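Local coordinates for fatty acid amide hydrolase (PDB 6KVR), which probably hydrolyses monocarboxylic acid amides to the carboxylate and ammonium, as a member of the amidase signature family, at residues T416-Y425 against S475-Y483; L73-D83 against E102-L113. All blocks are in the same frame, centred on the assembly; numbering follows the deposited sequence.

Contact 1: T416-Y425 against S475-Y483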
loop_
_atom_site.group_PDB
_atom_site.type_symbol
_atom_site.label_atom_id
_atom_site.label_comp_id
_atom_site.label_asym_id
_atom_site.label_seq_id
_atom_site.Cartn_x
_atom_site.Cartn_y
_atom_site.Cartn_z
ATOM N N THR A 416 29.398 12.562 -9.577
ATOM C CA THR A 416 29.669 13.295 -8.346
ATOM C C THR A 416 30.207 12.351 -7.258
ATOM O O THR A 416 30.013 11.130 -7.301
ATOM C CB THR A 416 28.371 13.995 -7.932
ATOM O OG1 THR A 416 28.219 15.205 -8.703
ATOM C CG2 THR A 416 28.266 14.245 -6.450
ATOM N N LYS A 417 30.911 12.927 -6.282
ATOM C CA LYS A 417 31.491 12.130 -5.201
ATOM C C LYS A 417 30.422 11.349 -4.433
ATOM O O LYS A 417 30.561 10.141 -4.200
ATOM C CB LYS A 417 32.275 13.036 -4.243
ATOM C CG LYS A 417 32.815 12.293 -3.025
ATOM C CD LYS A 417 33.435 13.224 -2.000
ATOM C CE LYS A 417 33.484 12.537 -0.642
ATOM N NZ LYS A 417 33.824 13.496 0.430
ATOM N N LEU A 418 29.362 12.024 -4.002
ATOM C CA LEU A 418 28.351 11.290 -3.243
ATOM C C LEU A 418 27.491 10.404 -4.132
ATOM O O LEU A 418 26.740 9.582 -3.604
ATOM C CB LEU A 418 27.474 12.251 -2.423
ATOM C CG LEU A 418 28.237 12.868 -1.236
ATOM C CD1 LEU A 418 27.340 13.697 -0.313
ATOM C CD2 LEU A 418 29.009 11.784 -0.438
ATOM N N THR A 419 27.606 10.534 -5.456
ATOM C CA THR A 419 26.921 9.621 -6.368
ATOM C C THR A 419 27.637 8.279 -6.398
ATOM O O THR A 419 27.001 7.225 -6.286
ATOM C CB THR A 419 26.847 10.232 -7.772
ATOM O OG1 THR A 419 25.782 11.184 -7.822
ATOM C CG2 THR A 419 26.606 9.181 -8.833
ATOM N N LYS A 420 28.967 8.311 -6.537
ATOM C CA LYS A 420 29.782 7.117 -6.340
ATOM C C LYS A 420 29.461 6.455 -5.001
ATOM O O LYS A 420 29.380 5.227 -4.901
ATOM C CB LYS A 420 31.264 7.491 -6.409
ATOM C CG LYS A 420 31.696 8.129 -7.738
ATOM C CD LYS A 420 33.189 8.510 -7.711
ATOM C CE LYS A 420 33.714 8.874 -9.093
ATOM N NZ LYS A 420 35.134 9.362 -9.054
ATOM N N TRP A 421 29.268 7.266 -3.964
ATOM C CA TRP A 421 28.950 6.737 -2.647
ATOM C C TRP A 421 27.640 5.936 -2.664
ATOM O O TRP A 421 27.601 4.787 -2.210
ATOM C CB TRP A 421 28.889 7.898 -1.641
ATOM C CG TRP A 421 28.497 7.485 -0.274
ATOM C CD1 TRP A 421 27.275 7.662 0.317
ATOM C CD2 TRP A 421 29.307 6.784 0.683
ATOM N NE1 TRP A 421 27.283 7.134 1.589
ATOM C CE2 TRP A 421 28.512 6.579 1.834
ATOM C CE3 TRP A 421 30.624 6.316 0.681
ATOM C CZ2 TRP A 421 29.001 5.939 2.979
ATOM C CZ3 TRP A 421 31.107 5.672 1.816
ATOM C CH2 TRP A 421 30.298 5.490 2.947
ATOM N N ASN A 422 26.548 6.528 -3.168
ATOM C CA ASN A 422 25.266 5.828 -3.062
ATOM C C ASN A 422 25.132 4.703 -4.082
ATOM O O ASN A 422 24.371 3.757 -3.846
ATOM C CB ASN A 422 24.082 6.808 -3.189
ATOM C CG ASN A 422 23.762 7.174 -4.625
ATOM O OD1 ASN A 422 23.184 6.381 -5.389
ATOM N ND2 ASN A 422 24.124 8.385 -5.004
ATOM N N LEU A 423 25.868 4.769 -5.197
ATOM C CA LEU A 423 25.889 3.640 -6.122
ATOM C C LEU A 423 26.554 2.416 -5.509
ATOM O O LEU A 423 26.338 1.305 -6.000
ATOM C CB LEU A 423 26.590 4.038 -7.425
ATOM C CG LEU A 423 25.759 5.041 -8.239
ATOM C CD1 LEU A 423 26.513 5.551 -9.471
ATOM C CD2 LEU A 423 24.404 4.427 -8.624
ATOM N N ASN A 424 27.318 2.578 -4.426
ATOM C CA ASN A 424 27.942 1.440 -3.752
ATOM C C ASN A 424 27.231 1.041 -2.454
ATOM O O ASN A 424 27.780 0.246 -1.678
ATOM C CB ASN A 424 29.418 1.750 -3.480
ATOM C CG ASN A 424 30.283 1.540 -4.716
ATOM O OD1 ASN A 424 30.843 0.451 -4.914
ATOM N ND2 ASN A 424 30.365 2.565 -5.572
ATOM N N TYR A 425 25.992 1.512 -2.248
ATOM C CA TYR A 425 25.308 1.390 -0.955
ATOM C C TYR A 425 25.085 -0.050 -0.500
ATOM O O TYR A 425 25.364 -0.394 0.659
ATOM C CB TYR A 425 23.969 2.104 -1.005
ATOM C CG TYR A 425 24.030 3.365 -0.223
ATOM C CD1 TYR A 425 25.018 3.537 0.737
ATOM C CD2 TYR A 425 23.124 4.393 -0.443
ATOM C CE1 TYR A 425 25.103 4.696 1.474
ATOM C CE2 TYR A 425 23.207 5.567 0.281
ATOM C CZ TYR A 425 24.205 5.714 1.236
ATOM O OH TYR A 425 24.287 6.876 1.975
ATOM N N SER A 475 29.756 20.315 2.593
ATOM C CA SER A 475 29.348 19.845 1.275
ATOM C C SER A 475 30.105 18.581 0.888
ATOM O O SER A 475 31.311 18.457 1.119
ATOM C CB SER A 475 29.556 20.944 0.231
ATOM O OG SER A 475 28.745 22.068 0.567
ATOM N N GLU A 476 29.359 17.614 0.344
ATOM C CA GLU A 476 29.900 16.363 -0.188
ATOM C C GLU A 476 30.554 15.506 0.897
ATOM O O GLU A 476 31.377 14.633 0.594
ATOM C CB GLU A 476 30.888 16.630 -1.331
ATOM C CG GLU A 476 30.359 17.558 -2.441
ATOM C CD GLU A 476 31.163 17.456 -3.748
ATOM O OE1 GLU A 476 30.916 16.543 -4.586
ATOM O OE2 GLU A 476 32.065 18.305 -3.930
ATOM N N GLU A 477 30.169 15.705 2.159
ATOM C CA GLU A 477 30.775 14.995 3.289
ATOM C C GLU A 477 29.700 14.487 4.248
ATOM O O GLU A 477 29.789 14.656 5.466
ATOM C CB GLU A 477 31.789 15.896 4.009
ATOM C CG GLU A 477 33.125 16.010 3.264
ATOM C CD GLU A 477 34.203 16.734 4.058
ATOM O OE1 GLU A 477 34.777 16.128 4.990
ATOM O OE2 GLU A 477 34.505 17.899 3.709
ATOM N N VAL A 478 28.658 13.858 3.707
ATOM C CA VAL A 478 27.637 13.235 4.538
ATOM C C VAL A 478 27.352 11.845 3.976
ATOM O O VAL A 478 26.933 11.706 2.819
ATOM C CB VAL A 478 26.360 14.092 4.645
ATOM C CG1 VAL A 478 25.884 14.594 3.274
ATOM C CG2 VAL A 478 25.268 13.346 5.378
ATOM N N TYR A 479 27.584 10.821 4.801
ATOM C CA TYR A 479 27.676 9.428 4.392
ATOM C C TYR A 479 26.665 8.511 5.061
ATOM O O TYR A 479 26.234 7.533 4.442
ATOM C CB TYR A 479 29.079 8.892 4.698
ATOM C CG TYR A 479 30.201 9.788 4.205
ATOM C CD1 TYR A 479 30.631 9.733 2.880
ATOM C CD2 TYR A 479 30.823 10.682 5.058
ATOM C CE1 TYR A 479 31.646 10.550 2.418
ATOM C CE2 TYR A 479 31.842 11.508 4.615
ATOM C CZ TYR A 479 32.249 11.434 3.299
ATOM O OH TYR A 479 33.254 12.250 2.866
ATOM N N ASN A 480 26.285 8.782 6.306
ATOM C CA ASN A 480 25.409 7.907 7.072
ATOM C C ASN A 480 23.990 8.461 7.107
ATOM O O ASN A 480 23.753 9.542 7.666
ATOM C CB ASN A 480 25.929 7.740 8.496
ATOM C CG ASN A 480 24.913 7.100 9.392
ATOM O OD1 ASN A 480 24.349 6.064 9.055
ATOM N ND2 ASN A 480 24.635 7.730 10.518
ATOM N N TRP A 481 23.042 7.695 6.572
ATOM C CA TRP A 481 21.627 8.055 6.595
ATOM C C TRP A 481 20.818 7.342 7.700
ATOM O O TRP A 481 19.581 7.441 7.714
ATOM C CB TRP A 481 20.985 7.719 5.250
ATOM C CG TRP A 481 21.570 8.360 4.032
ATOM C CD1 TRP A 481 22.671 9.173 3.955
ATOM C CD2 TRP A 481 21.081 8.213 2.691
ATOM N NE1 TRP A 481 22.890 9.547 2.646
ATOM C CE2 TRP A 481 21.931 8.970 1.851
ATOM C CE3 TRP A 481 20.003 7.518 2.121
ATOM C CZ2 TRP A 481 21.725 9.071 0.472
ATOM C CZ3 TRP A 481 19.805 7.610 0.745
ATOM C CH2 TRP A 481 20.665 8.389 -0.060
ATOM N N SER A 482 21.476 6.613 8.607
ATOM C CA SER A 482 20.742 5.679 9.462
ATOM C C SER A 482 19.630 6.362 10.261
ATOM O O SER A 482 18.577 5.750 10.498
ATOM C CB SER A 482 21.712 4.957 10.409
ATOM O OG SER A 482 22.359 5.887 11.266
ATOM N N TYR A 483 19.823 7.631 10.655
ATOM C CA TYR A 483 18.855 8.287 11.526
ATOM C C TYR A 483 17.561 8.640 10.794
ATOM O O TYR A 483 16.494 8.683 11.423
ATOM C CB TYR A 483 19.495 9.523 12.180
ATOM C CG TYR A 483 20.329 9.128 13.383
ATOM C CD1 TYR A 483 19.731 8.857 14.612
ATOM C CD2 TYR A 483 21.705 8.939 13.269
ATOM C CE1 TYR A 483 20.494 8.459 15.704
ATOM C CE2 TYR A 483 22.470 8.540 14.345
ATOM C CZ TYR A 483 21.866 8.306 15.558
ATOM O OH TYR A 483 22.639 7.908 16.624
HETATM O O HOH W 1 32.404 15.523 -6.516
HETATM O O HOH W 2 23.797 5.566 4.648
#
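Leu418 and Glu476 bring helix 417-423 and the loop leading to helix 482-490 to 6.1 Å between their CA atoms, a gap that widens to 7.6 Å between the CA atoms of Trp421 and Tyr479. Lys417, its CG anti to the backbone N (chi1 175°), extends across the loop, and NZ donates to Glu476 O at 2.7 Å and to Tyr479 OH at 2.8 Å. The same tyrosine sends its edge into the face of Trp421 as a T-shaped stack, the planes at 72° and CD1 lying over the centre of the indole. In return, Trp421 NE1 reaches a lone pair of Tyr479 O at 3.1 Å, although the bond is bent to 136°. A second T-shaped pair sets the edge of Tyr425 against the face of Trp481, with OH over the indole toward its rim and CE2 against CZ2 at 3.8 Å. Here the contact approaches the predicted active site of the amidase fold: the Trp481 side chain comes to about 4 Å from Gly255, probably part of the substrate site, at the nearest atoms. Leu418 CD1 packs on Val478 CG1 at 4.0 Å. Water 1 joins Lys417 N to Glu476 OE1, while Glu527 of helix 522-529 accepts from the backbone N atoms of Tyr479 and Asn480.

Contact 2: L73-D83 against E102-L113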
loop_
_atom_site.group_PDB
_atom_site.type_symbol
_atom_site.label_atom_id
_atom_site.label_comp_id
_atom_site.label_asym_id
_atom_site.label_seq_id
_atom_site.Cartn_x
_atom_site.Cartn_y
_atom_site.Cartn_z
ATOM N N LEU A 73 17.397 44.038 4.279
ATOM C CA LEU A 73 17.418 43.969 2.820
ATOM C C LEU A 73 16.028 44.101 2.207
ATOM O O LEU A 73 15.917 44.485 1.043
ATOM C CB LEU A 73 18.072 42.667 2.355
ATOM C CG LEU A 73 19.494 42.378 2.841
ATOM C CD1 LEU A 73 20.004 41.080 2.195
ATOM C CD2 LEU A 73 20.440 43.551 2.559
ATOM N N LEU A 74 14.980 43.771 2.948
ATOM C CA LEU A 74 13.607 44.016 2.541
ATOM C C LEU A 74 13.061 45.221 3.305
ATOM O O LEU A 74 13.570 45.590 4.369
ATOM C CB LEU A 74 12.723 42.789 2.807
ATOM C CG LEU A 74 13.218 41.423 2.309
ATOM C CD1 LEU A 74 12.446 40.316 3.000
ATOM C CD2 LEU A 74 13.130 41.282 0.780
ATOM N N THR A 75 12.013 45.834 2.747
ATOM C CA THR A 75 11.326 46.918 3.427
ATOM C C THR A 75 10.586 46.377 4.647
ATOM O O THR A 75 10.404 45.162 4.785
ATOM C CB THR A 75 10.339 47.613 2.485
ATOM O OG1 THR A 75 9.244 46.729 2.198
ATOM C CG2 THR A 75 11.027 48.030 1.183
ATOM N N PRO A 76 10.166 47.254 5.565
ATOM C CA PRO A 76 9.331 46.779 6.680
ATOM C C PRO A 76 8.079 46.058 6.224
ATOM O O PRO A 76 7.626 45.124 6.898
ATOM C CB PRO A 76 8.996 48.072 7.439
ATOM C CG PRO A 76 10.149 48.965 7.164
ATOM C CD PRO A 76 10.621 48.645 5.768
ATOM N N GLU A 77 7.499 46.475 5.097
ATOM C CA GLU A 77 6.291 45.841 4.582
ATOM C C GLU A 77 6.579 44.425 4.094
ATOM O O GLU A 77 5.809 43.498 4.377
ATOM C CB GLU A 77 5.711 46.676 3.437
ATOM C CG GLU A 77 5.029 47.986 3.828
ATOM C CD GLU A 77 6.018 49.075 4.250
ATOM O OE1 GLU A 77 7.119 49.191 3.646
ATOM O OE2 GLU A 77 5.672 49.851 5.171
ATOM N N GLU A 78 7.682 44.249 3.352
ATOM C CA GLU A 78 8.061 42.925 2.861
ATOM C C GLU A 78 8.398 41.981 4.009
ATOM O O GLU A 78 8.051 40.792 3.962
ATOM C CB GLU A 78 9.241 43.042 1.897
ATOM C CG GLU A 78 8.888 43.597 0.509
ATOM C CD GLU A 78 10.127 44.039 -0.261
ATOM O OE1 GLU A 78 11.053 44.581 0.385
ATOM O OE2 GLU A 78 10.186 43.843 -1.505
ATOM N N PHE A 79 9.068 42.487 5.054
ATOM C CA PHE A 79 9.306 41.661 6.237
ATOM C C PHE A 79 7.993 41.310 6.921
ATOM O O PHE A 79 7.810 40.181 7.398
ATOM C CB PHE A 79 10.233 42.372 7.224
ATOM C CG PHE A 79 11.698 42.195 6.926
ATOM C CD1 PHE A 79 12.269 40.924 6.880
ATOM C CD2 PHE A 79 12.512 43.300 6.702
ATOM C CE1 PHE A 79 13.626 40.755 6.597
ATOM C CE2 PHE A 79 13.865 43.141 6.417
ATOM C CZ PHE A 79 14.422 41.864 6.367
ATOM N N ALA A 80 7.071 42.271 6.982
ATOM C CA ALA A 80 5.792 42.026 7.633
ATOM C C ALA A 80 5.009 40.955 6.892
ATOM O O ALA A 80 4.371 40.097 7.511
ATOM C CB ALA A 80 4.987 43.323 7.714
ATOM N N ILE A 81 5.066 40.979 5.561
ATOM C CA ILE A 81 4.375 39.968 4.771
ATOM C C ILE A 81 5.067 38.613 4.912
ATOM O O ILE A 81 4.436 37.619 5.300
ATOM C CB ILE A 81 4.287 40.417 3.302
ATOM C CG1 ILE A 81 3.234 41.517 3.164
ATOM C CG2 ILE A 81 3.963 39.227 2.387
ATOM C CD1 ILE A 81 3.156 42.124 1.784
ATOM N N THR A 82 6.380 38.562 4.636
ATOM C CA THR A 82 7.105 37.299 4.538
ATOM C C THR A 82 7.388 36.652 5.887
ATOM O O THR A 82 7.900 35.532 5.909
ATOM C CB THR A 82 8.430 37.471 3.776
ATOM O OG1 THR A 82 9.255 38.458 4.409
ATOM C CG2 THR A 82 8.170 37.881 2.354
ATOM N N ASP A 83 7.060 37.292 7.006
ATOM C CA ASP A 83 7.190 36.646 8.307
ATOM C C ASP A 83 5.829 36.388 8.946
ATOM O O ASP A 83 5.692 36.367 10.171
ATOM C CB ASP A 83 8.099 37.456 9.232
ATOM C CG ASP A 83 9.576 37.338 8.842
ATOM O OD1 ASP A 83 9.955 36.278 8.285
ATOM O OD2 ASP A 83 10.363 38.286 9.091
ATOM N N GLU A 102 0.907 41.848 -4.038
ATOM C CA GLU A 102 1.845 42.369 -3.054
ATOM C C GLU A 102 2.472 41.239 -2.232
ATOM O O GLU A 102 3.671 41.275 -1.932
ATOM C CB GLU A 102 1.126 43.411 -2.194
ATOM C CG GLU A 102 0.619 42.955 -0.855
ATOM C CD GLU A 102 -0.143 44.061 -0.130
ATOM O OE1 GLU A 102 0.466 45.112 0.198
ATOM O OE2 GLU A 102 -1.361 43.883 0.086
ATOM N N VAL A 103 1.696 40.199 -1.911
ATOM C CA VAL A 103 2.258 39.066 -1.184
ATOM C C VAL A 103 3.289 38.340 -2.040
ATOM O O VAL A 103 4.347 37.931 -1.547
ATOM C CB VAL A 103 1.135 38.130 -0.710
ATOM C CG1 VAL A 103 1.698 36.754 -0.324
ATOM C CG2 VAL A 103 0.401 38.762 0.465
ATOM N N PHE A 104 3.027 38.216 -3.345
ATOM C CA PHE A 104 3.976 37.554 -4.234
ATOM C C PHE A 104 5.286 38.325 -4.348
ATOM O O PHE A 104 6.371 37.730 -4.319
ATOM C CB PHE A 104 3.363 37.375 -5.617
ATOM C CG PHE A 104 4.323 36.804 -6.614
ATOM C CD1 PHE A 104 4.659 35.460 -6.574
ATOM C CD2 PHE A 104 4.923 37.617 -7.555
ATOM C CE1 PHE A 104 5.549 34.946 -7.482
ATOM C CE2 PHE A 104 5.814 37.108 -8.461
ATOM C CZ PHE A 104 6.138 35.775 -8.427
ATOM N N LYS A 105 5.206 39.648 -4.515
ATOM C CA LYS A 105 6.406 40.446 -4.763
ATOM C C LYS A 105 7.361 40.405 -3.577
ATOM O O LYS A 105 8.586 40.444 -3.758
ATOM C CB LYS A 105 6.018 41.890 -5.080
ATOM C CG LYS A 105 5.055 42.047 -6.245
ATOM C CD LYS A 105 5.054 43.468 -6.788
ATOM C CE LYS A 105 5.273 43.496 -8.286
ATOM N NZ LYS A 105 6.717 43.277 -8.599
ATOM N N ALA A 106 6.825 40.341 -2.354
ATOM C CA ALA A 106 7.699 40.225 -1.192
ATOM C C ALA A 106 8.459 38.906 -1.225
ATOM O O ALA A 106 9.695 38.887 -1.166
ATOM C CB ALA A 106 6.891 40.358 0.095
ATOM N N PHE A 107 7.729 37.792 -1.366
ATOM C CA PHE A 107 8.368 36.484 -1.429
ATOM C C PHE A 107 9.302 36.379 -2.628
ATOM O O PHE A 107 10.401 35.819 -2.523
ATOM C CB PHE A 107 7.298 35.388 -1.467
ATOM C CG PHE A 107 6.726 35.072 -0.121
ATOM C CD1 PHE A 107 7.438 34.294 0.778
ATOM C CD2 PHE A 107 5.486 35.570 0.257
ATOM C CE1 PHE A 107 6.926 34.015 2.020
ATOM C CE2 PHE A 107 4.967 35.298 1.502
ATOM C CZ PHE A 107 5.684 34.513 2.387
ATOM N N ALA A 108 8.895 36.932 -3.770
ATOM C CA ALA A 108 9.748 36.891 -4.954
ATOM C C ALA A 108 11.077 37.600 -4.699
ATOM O O ALA A 108 12.151 37.097 -5.070
ATOM C CB ALA A 108 9.016 37.525 -6.141
ATOM N N HIS A 109 11.013 38.792 -4.088
ATOM C CA HIS A 109 12.216 39.490 -3.656
ATOM C C HIS A 109 13.034 38.623 -2.702
ATOM O O HIS A 109 14.234 38.410 -2.910
ATOM C CB HIS A 109 11.811 40.815 -2.990
ATOM C CG HIS A 109 12.943 41.771 -2.764
ATOM N ND1 HIS A 109 12.738 43.079 -2.371
ATOM C CD2 HIS A 109 14.286 41.613 -2.859
ATOM C CE1 HIS A 109 13.905 43.685 -2.243
ATOM N NE2 HIS A 109 14.860 42.821 -2.537
ATOM N N ARG A 110 12.391 38.087 -1.657
ATOM C CA ARG A 110 13.132 37.307 -0.672
ATOM C C ARG A 110 13.721 36.036 -1.285
ATOM O O ARG A 110 14.801 35.596 -0.866
ATOM C CB ARG A 110 12.234 36.982 0.526
ATOM C CG ARG A 110 13.000 36.593 1.799
ATOM C CD ARG A 110 12.154 36.737 3.076
ATOM N NE ARG A 110 12.767 36.060 4.218
ATOM C CZ ARG A 110 12.420 36.237 5.489
ATOM N NH1 ARG A 110 11.468 37.088 5.840
ATOM N NH2 ARG A 110 13.050 35.549 6.437
ATOM N N ALA A 111 13.055 35.460 -2.301
ATOM C CA ALA A 111 13.574 34.250 -2.943
ATOM C C ALA A 111 14.781 34.560 -3.816
ATOM O O ALA A 111 15.708 33.745 -3.911
ATOM C CB ALA A 111 12.474 33.566 -3.763
ATOM N N THR A 112 14.797 35.730 -4.467
ATOM C CA THR A 112 15.967 36.103 -5.265
ATOM C C THR A 112 17.187 36.301 -4.375
ATOM O O THR A 112 18.299 35.871 -4.718
ATOM C CB THR A 112 15.686 37.378 -6.070
ATOM O OG1 THR A 112 14.480 37.214 -6.825
ATOM C CG2 THR A 112 16.822 37.673 -7.029
ATOM N N LEU A 113 16.995 36.950 -3.222
ATOM C CA LEU A 113 18.069 37.046 -2.241
ATOM C C LEU A 113 18.526 35.657 -1.800
ATOM O O LEU A 113 19.728 35.360 -1.798
ATOM C CB LEU A 113 17.612 37.897 -1.052
ATOM C CG LEU A 113 17.409 39.373 -1.442
ATOM C CD1 LEU A 113 16.614 40.130 -0.379
ATOM C CD2 LEU A 113 18.735 40.078 -1.767
#
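Arg110 meets Leu74, Thr82 and Asp83 where the segments 76-82 and 102-113 cross at -97°, their axes 8.9 Å apart. From CB outward its extended side chain crosses Leu74 at about a right angle, CB and CG touching the CD1 methyl and CD packing on it at 3.6 Å. NE turns to Tyr243 O. At the tip, NH1 donates in the guanidinium plane to Thr82 OG1 at 3.0 Å, and forms a salt bridge with Asp83 OD1, again at 3.0 Å, met from above the carboxylate plane. NH2 goes to Tyr69 OH, which also bonds Asp83 OD2, and Arg301 gives Asp83 a second salt bridge. Thr82 OG1 donates to Glu78 O. With that hydroxyl between the backbone N and the carbonyl carbon (chi1 57°), the Thr82 CG2 methyl comes over the centre of the Phe107 ring, 3.9 Å from its centroid. Ile81 fits as a knob into the hole formed by Glu102, Val103, Ala106 and Phe107. His109 ND1 donates to the syn side of Glu78 OE2 at 2.8 Å, tilted from the carboxylate plane, while Leu74 CD2 sits over the imidazole face. Glu78 also closes a capping box: OE1 accepts from Thr75 N, and Glu78 N donates to Thr75 OG1. One helix's N-terminal cap is thereby tied to the other's side; Glu78 would favour a protonated His109, and Asp83 probably offsets the charges of Arg110 and nearby Arg301.

In the fold
The two contacts share no helix and lie on opposite sides of the chain's centre, their own centres about 36 Å apart and their nearest atoms about 16 Å apart. Both are partly buried, yet contact 1 is the deeper, about 16 Å from the chain centre against about 23 Å for contact 2. Contact 1 sets a short helix against a loop beside the predicted active site, and works through aromatic edges and faces, backbone carbonyls and bound water. Contact 2, away from the annotated sites, crosses two helices near the N-terminal part of the chain. Its hydrogen bonds run between side chains, two of them involving carboxylates, beside methyl groups that pack on ring faces and into a knob-into-hole site.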